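Local structure of putative mandelate racemase/muconate lactonizing enzyme (Bordetella bronchiseptica, 3DDM) at residues Q208-D211 and L212-R216. The protein belongs to the mandelate racemase/muconate lactonizing enzyme group of the enolase superfamily, though its own function is not established. The protein carries 1 engineered substitution. Sequence-based numbering, arbitrary orientation.
Sequences QGWD and LPRAR
Asp211 O takes two N-H groups from the first turn of the helix that begins at Leu212: Ala215 N donates to it at 3.0 Å, while the bond from Arg214 N is weak, with an N-H...O angle of 124°. That same amide does better with the Asp211 carboxylate, since Arg214 N meets Asp211 OD1 at 3.0 Å. A chi1 of 63°, placing CG between the backbone N and the carbonyl carbon, folds the carboxylate back over the helix start, where OD1 also lies against CG and CD of Pro213. The indole of Trp210 packs against the turn, its CE3 lying 4.0 Å from Ala215 CB. Arg214 runs out extended and crosses the indole at about a right angle; Trp210 CD1 sits over one guanidinium face, near its rim, with the two planes 41° apart. The far end of that arginine is anchored by a salt bridge from NH2 to Asp182, while Ala215 also touches Leu246 of helix 240-249. This is an aspartate N-cap opening helix 212-222, at the end of the loop that follows strand 202-205 in the TIM-barrel domain of the enolase superfamily.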
loop_
_atom_site.group_PDB
_atom_site.type_symbol
_atom_site.label_atom_id
_atom_site.label_comp_id
_atom_site.label_asym_id
_atom_site.label_seq_id
_atom_site.Cartn_x
_atom_site.Cartn_y
_atom_site.Cartn_z
ATOM N N GLN A 208 -15.610 9.907 1.131
ATOM C CA GLN A 208 -16.015 8.563 0.740
ATOM C C GLN A 208 -16.903 7.895 1.791
ATOM O O GLN A 208 -16.874 6.676 1.938
ATOM C CB GLN A 208 -14.774 7.697 0.540
ATOM C CG GLN A 208 -13.751 8.255 -0.414
ATOM C CD GLN A 208 -12.463 7.461 -0.384
ATOM O OE1 GLN A 208 -11.736 7.472 0.607
ATOM N NE2 GLN A 208 -12.181 6.756 -1.464
ATOM N N GLY A 209 -17.699 8.671 2.514
ATOM C CA GLY A 209 -18.519 8.079 3.557
ATOM C C GLY A 209 -19.913 7.616 3.189
ATOM O O GLY A 209 -20.635 7.108 4.045
ATOM N N TRP A 210 -20.300 7.773 1.928
ATOM C CA TRP A 210 -21.638 7.373 1.509
ATOM C C TRP A 210 -21.640 6.345 0.388
ATOM O O TRP A 210 -20.645 6.175 -0.321
ATOM C CB TRP A 210 -22.430 8.581 0.990
ATOM C CG TRP A 210 -22.605 9.725 1.930
ATOM C CD1 TRP A 210 -22.893 9.664 3.269
ATOM C CD2 TRP A 210 -22.626 11.112 1.579
ATOM N NE1 TRP A 210 -23.098 10.934 3.768
ATOM C CE2 TRP A 210 -22.941 11.840 2.754
ATOM C CE3 TRP A 210 -22.413 11.813 0.385
ATOM C CZ2 TRP A 210 -23.051 13.230 2.765
ATOM C CZ3 TRP A 210 -22.524 13.202 0.397
ATOM C CH2 TRP A 210 -22.842 13.893 1.582
ATOM N N ASP A 211 -22.774 5.658 0.238
ATOM C CA ASP A 211 -22.940 4.725 -0.866
ATOM C C ASP A 211 -23.815 5.508 -1.860
ATOM O O ASP A 211 -24.297 6.601 -1.537
ATOM C CB ASP A 211 -23.595 3.403 -0.432
ATOM C CG ASP A 211 -25.011 3.572 0.108
ATOM O OD1 ASP A 211 -25.658 4.615 -0.155
ATOM O OD2 ASP A 211 -25.484 2.628 0.792
ATOM N N LEU A 212 -24.017 4.965 -3.054
ATOM C CA LEU A 212 -24.771 5.663 -4.077
ATOM C C LEU A 212 -26.139 6.210 -3.690
ATOM O O LEU A 212 -26.417 7.387 -3.901
ATOM C CB LEU A 212 -24.904 4.784 -5.316
ATOM C CG LEU A 212 -25.622 5.434 -6.500
ATOM C CD1 LEU A 212 -25.081 6.849 -6.755
ATOM C CD2 LEU A 212 -25.436 4.558 -7.715
ATOM N N PRO A 213 -27.022 5.369 -3.137
ATOM C CA PRO A 213 -28.331 5.925 -2.779
ATOM C C PRO A 213 -28.312 7.025 -1.707
ATOM O O PRO A 213 -29.169 7.914 -1.706
ATOM C CB PRO A 213 -29.141 4.686 -2.380
ATOM C CG PRO A 213 -28.098 3.708 -1.942
ATOM C CD PRO A 213 -26.983 3.911 -2.934
ATOM N N ARG A 214 -27.332 6.993 -0.814
ATOM C CA ARG A 214 -27.249 8.018 0.223
ATOM C C ARG A 214 -26.712 9.327 -0.359
ATOM O O ARG A 214 -27.176 10.411 -0.007
ATOM C CB ARG A 214 -26.342 7.539 1.354
ATOM C CG ARG A 214 -26.394 8.355 2.637
ATOM C CD ARG A 214 -25.566 7.632 3.696
ATOM N NE ARG A 214 -25.324 8.411 4.908
ATOM C CZ ARG A 214 -24.624 7.960 5.947
ATOM N NH1 ARG A 214 -24.102 6.737 5.918
ATOM N NH2 ARG A 214 -24.443 8.727 7.017
ATOM N N ALA A 215 -25.733 9.220 -1.252
ATOM C CA ALA A 215 -25.147 10.395 -1.877
ATOM C C ALA A 215 -26.205 11.125 -2.688
ATOM O O ALA A 215 -26.299 12.348 -2.637
ATOM C CB ALA A 215 -23.996 9.987 -2.770
ATOM N N ARG A 216 -26.995 10.370 -3.448
ATOM C CA ARG A 216 -28.060 10.954 -4.261
ATOM C C ARG A 216 -28.985 11.724 -3.329
ATOM O O ARG A 216 -29.288 12.896 -3.555
ATOM C CB ARG A 216 -28.872 9.867 -4.975
ATOM C CG ARG A 216 -28.206 9.222 -6.178
ATOM C CD ARG A 216 -29.147 8.188 -6.822
ATOM N NE ARG A 216 -30.418 8.783 -7.246
ATOM C CZ ARG A 216 -30.679 9.233 -8.471
ATOM N NH1 ARG A 216 -29.762 9.156 -9.428
ATOM N NH2 ARG A 216 -31.855 9.779 -8.739
#